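Local coordinates for protein induced by osmotic stress (PDB 5YWN) that probably reduces ketones, haloketones among them, to alcohols with NADPH, as a Rossmann-fold reductase of the dihydroflavonol-4-reductase subfamily, at residues L107-K111 and F177-E181; F235-D240 and Y315-S321; L142-W147 and E257-L261. The protein carries 1 engineered substitution. One frame throughout, in Å; residues are numbered along the deposited sequence.

How the interactions relate
All three contacts are partly buried. The centre of interaction 1 lies about 22 Å from the chain's centre; it joins two helices through one phenyl ring, with a long, weakly bonded charge pair beside it. The centres of interactions 2 and 3 lie about 13 and 15 Å from the chain's centre, and each lays an arginine flat on an aromatic ring; in interaction 2 that arginine grips an aspartate, in interaction 3 it holds backbone carbonyls. Helix 159-181 links two sites: it supplies Phe-177 to interaction 1 and, through Glu-171, a charge partner to Arg-258 of interaction 3. Interactions 2 and 3 touch directly, Ile-236 CG2 lying 3.4 Å from Leu-261 O, whereas interactions 1 and 2 are on opposite sides of the chain's centre.

Interaction 1 (L107-K111 and F177-E181); sequences LQSIK and FVEQE
Phe-177 inserts its ring between Leu-107 of the neighbouring helix and Glu-181 of its own. Leu-107 CB stands over the middle of one face, 3.7 Å from the ring centroid and 3° off the normal, which meets the geometry of a CH-pi contact; Glu-181 CG covers the opposite face nearer the rim. With CG anti to the backbone N (chi1 180°), Phe-177 reaches across to the other helix backbone, and its CZ comes within 3.4 Å of Leu-107 O. Leu-107 and Phe-177 run past each other in opposite directions, while Lys-111 CB meets the ring at its edge, near the plane.

Lys-111 and Glu-181 cross at about a right angle. The lysine chain is extended to chi3, which carries NZ to the last turn of helix 159-181, where it makes a weak hydrogen bond to Glu-181 O (3.2 Å) and a long salt bridge to Glu-181 OE1 (3.6 Å). A water accepts from Lys-111 NZ at 2.9 Å; its approach to Glu-181 OE1 is implausibly close, so a bond there is doubtful. Gln-108 NE2 reaches this water only weakly; its stronger partner is Asp-112. Phe-185 packs against both Leu-107 and Phe-177. The segments of helices 91-113 and 159-181 cross at -41° with axes 11.7 Å apart, and the Phe-177 ring and Lys-111 span the gap between these two helices, which flank the parallel sheet of a Rossmann-type fold.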
ATOM      1  N   LEU A 107       5.560   4.277 -16.782  1.00 23.07           N
ATOM      2  CA  LEU A 107       4.539   4.766 -17.623  1.00 21.84           C
ATOM      3  C   LEU A 107       5.032   4.930 -19.063  1.00 23.60           C
ATOM      4  O   LEU A 107       4.355   4.594 -19.949  1.00 23.22           O
ATOM      5  CB  LEU A 107       3.949   6.042 -17.073  1.00 21.47           C
ATOM      6  CG  LEU A 107       3.261   5.958 -15.729  1.00 20.13           C
ATOM      7  CD1 LEU A 107       2.952   7.329 -15.186  1.00 22.23           C
ATOM      8  CD2 LEU A 107       2.042   5.097 -15.781  1.00 18.42           C
ATOM      9  N   GLN A 108       6.219   5.437 -19.227  1.00 23.40           N
ATOM     10  CA  GLN A 108       6.785   5.584 -20.508  1.00 26.14           C
ATOM     11  C   GLN A 108       6.999   4.213 -21.185  1.00 22.93           C
ATOM     12  O   GLN A 108       6.760   4.072 -22.322  1.00 24.67           O
ATOM     13  CB  GLN A 108       8.066   6.376 -20.453  1.00 24.85           C
ATOM     14  CG  GLN A 108       8.670   6.606 -21.804  1.00 29.06           C
ATOM     15  CD  GLN A 108       7.894   7.576 -22.636  1.00 33.58           C
ATOM     16  OE1 GLN A 108       7.673   8.674 -22.244  1.00 35.06           O
ATOM     17  NE2 GLN A 108       7.503   7.163 -23.785  1.00 33.36           N
ATOM     18  N   SER A 109       7.433   3.241 -20.425  1.00 24.13           N
ATOM     19  CA  SER A 109       7.633   1.889 -20.936  1.00 26.40           C
ATOM     20  C   SER A 109       6.315   1.306 -21.426  1.00 24.12           C
ATOM     21  O   SER A 109       6.279   0.748 -22.456  1.00 26.54           O
ATOM     22  CB  SER A 109       8.251   0.966 -19.901  1.00 23.50           C
ATOM     23  OG  SER A 109       9.584   1.201 -19.681  1.00 28.19           O
ATOM     24  N   ILE A 110       5.249   1.503 -20.692  1.00 22.46           N
ATOM     25  CA  ILE A 110       3.943   1.000 -21.060  1.00 22.93           C
ATOM     26  C   ILE A 110       3.505   1.619 -22.386  1.00 25.65           C
ATOM     27  O   ILE A 110       3.100   0.939 -23.251  1.00 20.77           O
ATOM     28  CB  ILE A 110       2.893   1.248 -19.958  1.00 18.56           C
ATOM     29  CG1 ILE A 110       3.159   0.370 -18.757  1.00 20.95           C
ATOM     30  CG2 ILE A 110       1.498   1.016 -20.450  1.00 22.83           C
ATOM     31  CD1 ILE A 110       2.437   0.732 -17.509  1.00 19.10           C
ATOM     32  N   LYS A 111       3.661   2.915 -22.520  1.00 23.86           N
ATOM     33  CA  LYS A 111       3.337   3.567 -23.751  1.00 23.04           C
ATOM     34  C   LYS A 111       4.212   3.117 -24.908  1.00 26.08           C
ATOM     35  O   LYS A 111       3.738   2.957 -25.961  1.00 29.97           O
ATOM     36  CB  LYS A 111       3.359   5.067 -23.603  1.00 30.78           C
ATOM     37  CG  LYS A 111       3.013   5.803 -24.861  1.00 23.73           C
ATOM     38  CD  LYS A 111       3.055   7.280 -24.689  1.00 31.33           C
ATOM     39  CE  LYS A 111       2.549   7.958 -25.935  1.00 30.97           C
ATOM     40  NZ  LYS A 111       3.244   9.217 -26.131  1.00 33.10           N
ATOM     41  N   PHE A 177       1.862  12.718 -16.740  1.00 22.14           N
ATOM     42  CA  PHE A 177       2.122  11.894 -17.874  1.00 25.35           C
ATOM     43  C   PHE A 177       0.860  11.678 -18.678  1.00 25.87           C
ATOM     44  O   PHE A 177       0.881  11.782 -19.846  1.00 26.25           O
ATOM     45  CB  PHE A 177       2.663  10.545 -17.419  1.00 24.60           C
ATOM     46  CG  PHE A 177       2.971   9.588 -18.526  1.00 25.41           C
ATOM     47  CD1 PHE A 177       2.000   8.755 -19.027  1.00 23.97           C
ATOM     48  CD2 PHE A 177       4.217   9.505 -19.028  1.00 25.89           C
ATOM     49  CE1 PHE A 177       2.277   7.871 -20.006  1.00 23.89           C
ATOM     50  CE2 PHE A 177       4.513   8.618 -20.016  1.00 25.46           C
ATOM     51  CZ  PHE A 177       3.540   7.811 -20.514  1.00 27.30           C
ATOM     52  N   VAL A 178      -0.218  11.397 -18.008  1.00 22.10           N
ATOM     53  CA  VAL A 178      -1.442  11.146 -18.673  1.00 25.21           C
ATOM     54  C   VAL A 178      -1.857  12.379 -19.448  1.00 25.79           C
ATOM     55  O   VAL A 178      -2.268  12.259 -20.538  1.00 27.35           O
ATOM     56  CB  VAL A 178      -2.551  10.696 -17.699  1.00 27.48           C
ATOM     57  CG1 VAL A 178      -3.898  10.716 -18.348  1.00 27.03           C
ATOM     58  CG2 VAL A 178      -2.285   9.319 -17.155  1.00 25.02           C
ATOM     59  N   GLU A 179      -1.739  13.539 -18.859  1.00 23.64           N
ATOM     60  CA  GLU A 179      -2.075  14.749 -19.538  1.00 25.51           C
ATOM     61  C   GLU A 179      -1.198  15.047 -20.749  1.00 27.80           C
ATOM     62  O   GLU A 179      -1.667  15.419 -21.752  1.00 27.60           O
ATOM     63  CB  GLU A 179      -1.962  15.925 -18.553  1.00 24.24           C
ATOM     64  CG  GLU A 179      -2.988  15.955 -17.448  1.00 25.97           C
ATOM     65  CD  GLU A 179      -2.650  16.916 -16.290  1.00 32.97           C
ATOM     66  OE1 GLU A 179      -1.857  17.820 -16.474  1.00 30.82           O
ATOM     67  OE2 GLU A 179      -3.209  16.757 -15.219  1.00 30.94           O
ATOM     68  N   GLN A 180       0.098  14.983 -20.550  1.00 28.40           N
ATOM     69  CA  GLN A 180       1.087  15.261 -21.545  1.00 29.48           C
ATOM     70  C   GLN A 180       1.265  14.265 -22.676  1.00 31.41           C
ATOM     71  O   GLN A 180       1.517  14.666 -23.774  1.00 29.90           O
ATOM     72  CB  GLN A 180       2.409  15.627 -20.906  1.00 28.76           C
ATOM     73  CG  GLN A 180       2.414  16.924 -20.135  1.00 28.54           C
ATOM     74  CD  GLN A 180       2.194  18.162 -20.997  1.00 38.84           C
ATOM     75  OE1 GLN A 180       2.630  18.227 -22.139  1.00 33.37           O
ATOM     76  NE2 GLN A 180       1.497  19.143 -20.437  1.00 31.35           N
ATOM     77  N   GLU A 181       1.190  12.977 -22.356  1.00 26.63           N
ATOM     78  CA  GLU A 181       1.511  11.887 -23.260  1.00 28.94           C
ATOM     79  C   GLU A 181       0.359  11.150 -23.885  1.00 28.49           C
ATOM     80  O   GLU A 181       0.563  10.404 -24.780  1.00 30.12           O
ATOM     81  CB  GLU A 181       2.411  10.863 -22.606  1.00 31.58           C
ATOM     82  CG  GLU A 181       3.714  11.380 -22.045  1.00 30.70           C
ATOM     83  CD  GLU A 181       4.513  12.192 -23.018  1.00 36.02           C
ATOM     84  OE1 GLU A 181       4.836  11.717 -24.085  1.00 37.28           O
ATOM     85  OE2 GLU A 181       4.813  13.319 -22.692  1.00 41.08           O
TER
HETATM   86  O   HOH W   1       5.882   9.845 -25.179  1.00 36.69           O

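Interaction 2 (F235-D240 and Y315-S321); sequences FIDVRD and YFDFETS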
ATOM      1  N   PHE A 235      -6.366   3.884  10.047  1.00 22.27           N
ATOM      2  CA  PHE A 235      -6.030   2.597   9.470  1.00 20.84           C
ATOM      3  C   PHE A 235      -6.907   2.233   8.285  1.00 17.43           C
ATOM      4  O   PHE A 235      -7.986   2.672   8.188  1.00 20.48           O
ATOM      5  CB  PHE A 235      -5.985   1.467  10.544  1.00 20.38           C
ATOM      6  CG  PHE A 235      -7.119   0.480  10.478  1.00 20.19           C
ATOM      7  CD1 PHE A 235      -8.363   0.855  10.840  1.00 20.10           C
ATOM      8  CD2 PHE A 235      -6.953  -0.706   9.888  1.00 17.59           C
ATOM      9  CE1 PHE A 235      -9.412   0.008  10.724  1.00 19.14           C
ATOM     10  CE2 PHE A 235      -7.978  -1.565   9.772  1.00 19.94           C
ATOM     11  CZ  PHE A 235      -9.217  -1.204  10.195  1.00 20.50           C
ATOM     12  N   ILE A 236      -6.403   1.319   7.502  1.00 20.34           N
ATOM     13  CA  ILE A 236      -7.162   0.580   6.542  1.00 19.33           C
ATOM     14  C   ILE A 236      -6.658  -0.848   6.432  1.00 19.35           C
ATOM     15  O   ILE A 236      -5.504  -1.069   6.437  1.00 21.17           O
ATOM     16  CB  ILE A 236      -7.217   1.310   5.179  1.00 19.42           C
ATOM     17  CG1 ILE A 236      -8.124   0.604   4.196  1.00 22.06           C
ATOM     18  CG2 ILE A 236      -5.854   1.533   4.593  1.00 19.18           C
ATOM     19  CD1 ILE A 236      -9.585   0.736   4.435  1.00 21.35           C
ATOM     20  N   ASP A 237      -7.571  -1.782   6.350  1.00 17.99           N
ATOM     21  CA  ASP A 237      -7.248  -3.191   6.188  1.00 23.54           C
ATOM     22  C   ASP A 237      -6.667  -3.526   4.810  1.00 22.26           C
ATOM     23  O   ASP A 237      -7.102  -3.077   3.821  1.00 19.87           O
ATOM     24  CB  ASP A 237      -8.401  -4.116   6.532  1.00 20.16           C
ATOM     25  CG  ASP A 237      -8.007  -5.555   6.534  1.00 24.91           C
ATOM     26  OD1 ASP A 237      -7.798  -6.115   5.487  1.00 25.95           O
ATOM     27  OD2 ASP A 237      -7.890  -6.109   7.573  1.00 23.55           O
ATOM     28  N   VAL A 238      -5.666  -4.352   4.825  1.00 20.40           N
ATOM     29  CA  VAL A 238      -4.925  -4.676   3.640  1.00 22.15           C
ATOM     30  C   VAL A 238      -5.838  -5.305   2.578  1.00 23.02           C
ATOM     31  O   VAL A 238      -5.687  -5.044   1.446  1.00 24.40           O
ATOM     32  CB  VAL A 238      -3.676  -5.517   3.944  1.00 20.77           C
ATOM     33  CG1 VAL A 238      -4.052  -6.861   4.454  1.00 22.06           C
ATOM     34  CG2 VAL A 238      -2.816  -5.690   2.718  1.00 21.96           C
ATOM     35  N   ARG A 239      -6.771  -6.114   3.005  1.00 21.70           N
ATOM     36  CA  ARG A 239      -7.692  -6.750   2.141  1.00 25.32           C
ATOM     37  C   ARG A 239      -8.635  -5.760   1.444  1.00 27.43           C
ATOM     38  O   ARG A 239      -8.976  -5.935   0.334  1.00 19.79           O
ATOM     39  CB  ARG A 239      -8.401  -7.881   2.817  1.00 24.71           C
ATOM     40  CG  ARG A 239      -7.475  -8.957   3.313  1.00 24.44           C
ATOM     41  CD  ARG A 239      -8.085  -9.760   4.425  1.00 24.59           C
ATOM     42  NE  ARG A 239      -8.092  -9.063   5.684  1.00 24.37           N
ATOM     43  CZ  ARG A 239      -8.522  -9.575   6.816  1.00 28.68           C
ATOM     44  NH1 ARG A 239      -8.976 -10.801   6.863  1.00 24.85           N
ATOM     45  NH2 ARG A 239      -8.501  -8.875   7.885  1.00 20.65           N
ATOM     46  N   ASP A 240      -9.022  -4.734   2.170  1.00 23.08           N
ATOM     47  CA  ASP A 240      -9.727  -3.628   1.610  1.00 23.51           C
ATOM     48  C   ASP A 240      -8.908  -2.815   0.572  1.00 21.60           C
ATOM     49  O   ASP A 240      -9.410  -2.439  -0.412  1.00 19.11           O
ATOM     50  CB  ASP A 240     -10.303  -2.762   2.696  1.00 24.18           C
ATOM     51  CG  ASP A 240     -11.357  -3.467   3.507  1.00 26.32           C
ATOM     52  OD1 ASP A 240     -12.131  -4.178   2.950  1.00 28.18           O
ATOM     53  OD2 ASP A 240     -11.393  -3.295   4.689  1.00 26.60           O
ATOM     54  N   TYR A 315     -15.829  -1.848   4.698  1.00 25.24           N
ATOM     55  CA  TYR A 315     -14.505  -2.140   5.190  1.00 25.37           C
ATOM     56  C   TYR A 315     -14.473  -3.091   6.393  1.00 25.24           C
ATOM     57  O   TYR A 315     -15.367  -3.156   7.111  1.00 22.12           O
ATOM     58  CB  TYR A 315     -13.790  -0.834   5.541  1.00 23.63           C
ATOM     59  CG  TYR A 315     -13.508   0.152   4.420  1.00 25.66           C
ATOM     60  CD1 TYR A 315     -13.231  -0.260   3.127  1.00 27.09           C
ATOM     61  CD2 TYR A 315     -13.481   1.498   4.675  1.00 24.06           C
ATOM     62  CE1 TYR A 315     -12.962   0.646   2.134  1.00 25.93           C
ATOM     63  CE2 TYR A 315     -13.226   2.409   3.698  1.00 23.73           C
ATOM     64  CZ  TYR A 315     -12.952   2.001   2.437  1.00 25.50           C
ATOM     65  OH  TYR A 315     -12.710   2.926   1.506  1.00 25.77           O
ATOM     66  N   PHE A 316     -13.385  -3.808   6.555  1.00 25.54           N
ATOM     67  CA  PHE A 316     -13.090  -4.559   7.723  1.00 22.00           C
ATOM     68  C   PHE A 316     -12.951  -3.561   8.871  1.00 26.95           C
ATOM     69  O   PHE A 316     -12.368  -2.551   8.725  1.00 25.35           O
ATOM     70  CB  PHE A 316     -11.779  -5.306   7.545  1.00 23.95           C
ATOM     71  CG  PHE A 316     -11.879  -6.575   6.765  1.00 24.34           C
ATOM     72  CD1 PHE A 316     -12.228  -7.731   7.370  1.00 31.17           C
ATOM     73  CD2 PHE A 316     -11.635  -6.594   5.437  1.00 27.50           C
ATOM     74  CE1 PHE A 316     -12.306  -8.911   6.672  1.00 29.77           C
ATOM     75  CE2 PHE A 316     -11.717  -7.755   4.724  1.00 29.16           C
ATOM     76  CZ  PHE A 316     -12.043  -8.922   5.345  1.00 26.99           C
ATOM     77  N   ASP A 317     -13.524  -3.877  10.000  1.00 26.46           N
ATOM     78  CA  ASP A 317     -13.343  -3.062  11.172  1.00 25.84           C
ATOM     79  C   ASP A 317     -11.995  -3.291  11.836  1.00 23.85           C
ATOM     80  O   ASP A 317     -11.350  -4.222  11.563  1.00 22.17           O
ATOM     81  CB  ASP A 317     -14.536  -3.143  12.101  1.00 27.55           C
ATOM     82  CG  ASP A 317     -14.539  -4.355  12.984  1.00 32.26           C
ATOM     83  OD1 ASP A 317     -13.622  -5.118  12.982  1.00 31.24           O
ATOM     84  OD2 ASP A 317     -15.489  -4.506  13.759  1.00 39.92           O
ATOM     85  N   PHE A 318     -11.609  -2.390  12.692  1.00 23.98           N
ATOM     86  CA  PHE A 318     -10.284  -2.378  13.263  1.00 26.88           C
ATOM     87  C   PHE A 318      -9.962  -3.633  14.074  1.00 24.50           C
ATOM     88  O   PHE A 318      -8.934  -4.194  13.946  1.00 22.02           O
ATOM     89  CB  PHE A 318     -10.111  -1.123  14.107  1.00 25.15           C
ATOM     90  CG  PHE A 318      -8.854  -1.085  14.890  1.00 25.41           C
ATOM     91  CD1 PHE A 318      -7.704  -0.670  14.323  1.00 22.03           C
ATOM     92  CD2 PHE A 318      -8.843  -1.418  16.197  1.00 23.75           C
ATOM     93  CE1 PHE A 318      -6.543  -0.638  15.030  1.00 25.65           C
ATOM     94  CE2 PHE A 318      -7.683  -1.393  16.917  1.00 23.57           C
ATOM     95  CZ  PHE A 318      -6.536  -1.005  16.338  1.00 24.37           C
ATOM     96  N   GLU A 319     -10.900  -4.061  14.865  1.00 26.14           N
ATOM     97  CA  GLU A 319     -10.741  -5.246  15.660  1.00 24.05           C
ATOM     98  C   GLU A 319     -10.518  -6.475  14.769  1.00 23.74           C
ATOM     99  O   GLU A 319      -9.694  -7.244  15.037  1.00 21.85           O
ATOM    100  CB  GLU A 319     -11.939  -5.429  16.560  1.00 22.13           C
ATOM    101  CG  GLU A 319     -11.930  -6.693  17.361  1.00 28.83           C
ATOM    102  CD  GLU A 319     -12.797  -6.694  18.612  1.00 28.27           C
ATOM    103  OE1 GLU A 319     -12.911  -7.726  19.199  1.00 35.48           O
ATOM    104  OE2 GLU A 319     -13.324  -5.708  19.016  1.00 29.95           O
ATOM    105  N   THR A 320     -11.275  -6.594  13.721  1.00 24.43           N
ATOM    106  CA  THR A 320     -11.145  -7.713  12.841  1.00 28.24           C
ATOM    107  C   THR A 320      -9.774  -7.741  12.179  1.00 24.49           C
ATOM    108  O   THR A 320      -9.141  -8.753  12.163  1.00 24.07           O
ATOM    109  CB  THR A 320     -12.297  -7.827  11.838  1.00 27.84           C
ATOM    110  OG1 THR A 320     -13.538  -7.785  12.507  1.00 28.57           O
ATOM    111  CG2 THR A 320     -12.238  -9.131  11.102  1.00 26.95           C
ATOM    112  N   SER A 321      -9.324  -6.601  11.692  1.00 26.20           N
ATOM    113  CA  SER A 321      -8.050  -6.512  11.018  1.00 22.72           C
ATOM    114  C   SER A 321      -6.930  -6.882  11.994  1.00 21.96           C
ATOM    115  O   SER A 321      -6.123  -7.682  11.715  1.00 20.05           O
ATOM    116  CB  SER A 321      -7.848  -5.116  10.442  1.00 24.46           C
ATOM    117  OG  SER A 321      -6.642  -4.997   9.780  1.00 25.76           O
TER
HETATM  118  O   HOH W   2     -10.611  -1.518   6.708  1.00 22.00           O
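Asp-237 turns its CG anti to the backbone N (chi1 -173°), and Arg-239 bends at chi3, bringing the arginine side-on to the carboxylate two residues back while its flat end lies against Phe-316. NE donates to Asp-237 OD1 and NH2 to OD2, the latter at 2.8 Å, both on the syn side. Asp-237 OD1 also accepts from Arg-239 N, the N-cap bond of helix 238-250. From segment 315-321, Ser-321 OG donates to Asp-237 OD2 at 2.8 Å, on the face of the carboxylate opposite to NH2. Each oxygen therefore has two donors, which should fix the carboxylate's rotation and probably favour its charged form.

The guanidinium stacks on Phe-316 as a cation-pi pair, planes 9° apart and centres 4.0 Å apart; its NH1 forms a salt bridge with Asp-324. This junction ties the strand-to-helix turn after strand 234-237 to the start of helix 318-332, beside the NADP-binding Rossmann core: Ile-236 packs near Ile-195, an NADP(+)-binding residue.

Asp-240 meets the edge of the same phenyl ring, and its OD2 takes Phe-316 N on the syn lone pair at 2.8 Å. A water donates to Asp-240 OD2 and Phe-316 O and accepts from Asp-237 N, adding a water-mediated link between the segments. On the apolar side, Ile-236 CD1 sits 3.8 Å from the centroid of the Tyr-315 ring, almost on its normal. Phe-318 points its edge at the face of Phe-235 in a T-shaped pair, planes at 81°.

Interaction 3 (L142-W147 and E257-L261); sequences LSEASW and ERLLL
The guanidinium of Arg-258 lies flat over the six-membered ring of Trp-147, with planes 3° apart and CZ 3.7 Å from the ring centroid. Trp-147 CZ2 sits over the centre of one guanidinium face, and Ser-146 O lies at the edge, in plane. This cation-pi stack joins the loop 142-147 to strand 258-261, an outermost strand of the seven-stranded parallel Rossmann sheet. The loop folds as a type I beta turn from Ser-143 to Ser-146, within which Ser-143 OG accepts from Ala-145 N in an ST turn.

The turn presents two carbonyls to one nitrogen. Arg-258 NH1 donates to Ser-146 O at 2.8 Å, nearly straight (171°), and to Glu-144 O at 3.0 Å with a more bent 139°; in both cases the nitrogen stands above the carbonyl plane. NH2 adds a weak bond to Ser-146 O. A bend at chi3 swings the planar end of Arg-258 toward these oxygens, while NE forms a salt bridge with Glu-171 of helix 159-181. Bonds at the edge and the indole on a face together fix the guanidinium's tilt.

Farther along the strand, Leu-260 CD2 approaches Leu-142 O and Ser-143 CA. With CG anti to its carbonyl carbon, Glu-144 brings CG to 3.2 Å from Arg-258 O; the bend at chi2 then turns the carboxylate toward Thr-307. There Glu-144 OE2 is hydrogen-bonded to Thr-307 OG1, which in turn accepts from Leu-260 N.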
ATOM      1  N   LEU A 142      -9.397  15.586   5.106  1.00 25.45           N
ATOM      2  CA  LEU A 142      -8.934  15.167   3.812  1.00 25.76           C
ATOM      3  C   LEU A 142     -10.030  14.654   2.899  1.00 27.86           C
ATOM      4  O   LEU A 142     -11.000  14.097   3.341  1.00 22.64           O
ATOM      5  CB  LEU A 142      -7.852  14.115   3.904  1.00 23.69           C
ATOM      6  CG  LEU A 142      -6.621  14.396   4.711  1.00 26.44           C
ATOM      7  CD1 LEU A 142      -5.589  13.306   4.604  1.00 26.57           C
ATOM      8  CD2 LEU A 142      -6.057  15.748   4.451  1.00 29.27           C
ATOM      9  N   SER A 143      -9.782  14.837   1.605  1.00 25.81           N
ATOM     10  CA  SER A 143     -10.588  14.340   0.504  1.00 26.33           C
ATOM     11  C   SER A 143      -9.749  13.866  -0.669  1.00 24.10           C
ATOM     12  O   SER A 143      -8.590  14.004  -0.662  1.00 23.66           O
ATOM     13  CB  SER A 143     -11.580  15.381   0.027  1.00 24.59           C
ATOM     14  OG  SER A 143     -11.016  16.250  -0.872  1.00 22.14           O
ATOM     15  N   GLU A 144     -10.420  13.335  -1.679  1.00 24.34           N
ATOM     16  CA  GLU A 144      -9.788  12.927  -2.890  1.00 23.10           C
ATOM     17  C   GLU A 144      -9.135  14.103  -3.634  1.00 24.01           C
ATOM     18  O   GLU A 144      -8.355  13.901  -4.459  1.00 25.70           O
ATOM     19  CB  GLU A 144     -10.733  12.178  -3.792  1.00 27.90           C
ATOM     20  CG  GLU A 144     -11.309  10.882  -3.232  1.00 25.33           C
ATOM     21  CD  GLU A 144     -12.550  11.089  -2.379  1.00 26.79           C
ATOM     22  OE1 GLU A 144     -12.896  12.219  -2.174  1.00 25.78           O
ATOM     23  OE2 GLU A 144     -13.136  10.125  -1.929  1.00 23.64           O
ATOM     24  N   ALA A 145      -9.561  15.315  -3.359  1.00 24.23           N
ATOM     25  CA  ALA A 145      -8.979  16.529  -3.877  1.00 23.65           C
ATOM     26  C   ALA A 145      -7.679  17.049  -3.216  1.00 21.92           C
ATOM     27  O   ALA A 145      -7.082  17.941  -3.706  1.00 24.44           O
ATOM     28  CB  ALA A 145     -10.003  17.622  -3.878  1.00 24.02           C
ATOM     29  N   SER A 146      -7.328  16.517  -2.074  1.00 19.94           N
ATOM     30  CA  SER A 146      -6.259  17.008  -1.258  1.00 21.63           C
ATOM     31  C   SER A 146      -4.883  16.690  -1.822  1.00 25.27           C
ATOM     32  O   SER A 146      -4.634  15.617  -2.215  1.00 22.39           O
ATOM     33  CB  SER A 146      -6.349  16.462   0.171  1.00 21.97           C
ATOM     34  OG  SER A 146      -7.567  16.636   0.764  1.00 22.25           O
ATOM     35  N   TRP A 147      -4.024  17.681  -1.827  1.00 19.12           N
ATOM     36  CA  TRP A 147      -2.643  17.550  -2.226  1.00 24.72           C
ATOM     37  C   TRP A 147      -1.689  18.118  -1.170  1.00 24.24           C
ATOM     38  O   TRP A 147      -1.938  19.129  -0.614  1.00 23.44           O
ATOM     39  CB  TRP A 147      -2.406  18.178  -3.587  1.00 18.52           C
ATOM     40  CG  TRP A 147      -2.872  17.369  -4.730  1.00 20.71           C
ATOM     41  CD1 TRP A 147      -4.007  17.525  -5.395  1.00 21.73           C
ATOM     42  CD2 TRP A 147      -2.207  16.263  -5.340  1.00 19.75           C
ATOM     43  NE1 TRP A 147      -4.104  16.625  -6.389  1.00 22.61           N
ATOM     44  CE2 TRP A 147      -3.010  15.825  -6.371  1.00 19.00           C
ATOM     45  CE3 TRP A 147      -1.016  15.615  -5.112  1.00 21.71           C
ATOM     46  CZ2 TRP A 147      -2.668  14.761  -7.152  1.00 21.24           C
ATOM     47  CZ3 TRP A 147      -0.690  14.587  -5.866  1.00 22.00           C
ATOM     48  CH2 TRP A 147      -1.503  14.152  -6.881  1.00 20.86           C
ATOM     49  N   GLU A 257      -9.682   8.693 -11.396  1.00 21.51           N
ATOM     50  CA  GLU A 257      -9.925   8.958 -10.000  1.00 21.00           C
ATOM     51  C   GLU A 257      -8.756   8.656  -9.065  1.00 22.22           C
ATOM     52  O   GLU A 257      -7.998   7.790  -9.300  1.00 21.46           O
ATOM     53  CB  GLU A 257     -11.183   8.227  -9.494  1.00 21.65           C
ATOM     54  CG  GLU A 257     -12.395   8.250 -10.378  1.00 25.62           C
ATOM     55  CD  GLU A 257     -13.317   9.402 -10.115  1.00 26.33           C
ATOM     56  OE1 GLU A 257     -12.975  10.245  -9.335  1.00 30.45           O
ATOM     57  OE2 GLU A 257     -14.380   9.471 -10.712  1.00 25.85           O
ATOM     58  N   ARG A 258      -8.701   9.416  -7.980  1.00 24.35           N
ATOM     59  CA  ARG A 258      -7.950   9.121  -6.806  1.00 21.06           C
ATOM     60  C   ARG A 258      -8.872   8.565  -5.731  1.00 25.69           C
ATOM     61  O   ARG A 258      -9.927   9.083  -5.464  1.00 25.16           O
ATOM     62  CB  ARG A 258      -7.236  10.315  -6.248  1.00 24.02           C
ATOM     63  CG  ARG A 258      -6.369  11.118  -7.156  1.00 22.62           C
ATOM     64  CD  ARG A 258      -5.990  12.389  -6.474  1.00 23.65           C
ATOM     65  NE  ARG A 258      -4.810  12.323  -5.683  1.00 20.70           N
ATOM     66  CZ  ARG A 258      -4.545  13.154  -4.692  1.00 22.22           C
ATOM     67  NH1 ARG A 258      -5.404  14.055  -4.349  1.00 19.06           N
ATOM     68  NH2 ARG A 258      -3.431  13.069  -4.059  1.00 18.83           N
ATOM     69  N   LEU A 259      -8.441   7.476  -5.142  1.00 22.33           N
ATOM     70  CA  LEU A 259      -9.209   6.822  -4.135  1.00 22.84           C
ATOM     71  C   LEU A 259      -8.563   6.882  -2.767  1.00 20.52           C
ATOM     72  O   LEU A 259      -7.522   6.373  -2.570  1.00 20.59           O
ATOM     73  CB  LEU A 259      -9.423   5.395  -4.537  1.00 23.25           C
ATOM     74  CG  LEU A 259     -10.078   5.178  -5.854  1.00 23.69           C
ATOM     75  CD1 LEU A 259     -10.137   3.715  -6.186  1.00 24.84           C
ATOM     76  CD2 LEU A 259     -11.406   5.841  -5.823  1.00 23.40           C
ATOM     77  N   LEU A 260      -9.221   7.544  -1.852  1.00 20.16           N
ATOM     78  CA  LEU A 260      -8.730   7.691  -0.507  1.00 21.92           C
ATOM     79  C   LEU A 260      -9.210   6.507   0.313  1.00 21.64           C
ATOM     80  O   LEU A 260     -10.358   6.357   0.512  1.00 20.70           O
ATOM     81  CB  LEU A 260      -9.263   8.974   0.095  1.00 19.32           C
ATOM     82  CG  LEU A 260      -9.090   9.378   1.557  1.00 27.50           C
ATOM     83  CD1 LEU A 260      -7.643   9.444   1.978  1.00 25.89           C
ATOM     84  CD2 LEU A 260      -9.795  10.670   1.900  1.00 21.02           C
ATOM     85  N   LEU A 261      -8.287   5.684   0.748  1.00 22.29           N
ATOM     86  CA  LEU A 261      -8.602   4.467   1.465  1.00 21.30           C
ATOM     87  C   LEU A 261      -8.271   4.599   2.931  1.00 22.44           C
ATOM     88  O   LEU A 261      -7.181   4.378   3.343  1.00 23.98           O
ATOM     89  CB  LEU A 261      -7.890   3.279   0.835  1.00 22.31           C
ATOM     90  CG  LEU A 261      -8.527   2.475  -0.288  1.00 23.34           C
ATOM     91  CD1 LEU A 261      -9.516   1.463   0.255  1.00 24.04           C
ATOM     92  CD2 LEU A 261      -9.225   3.396  -1.256  1.00 21.38           C
TER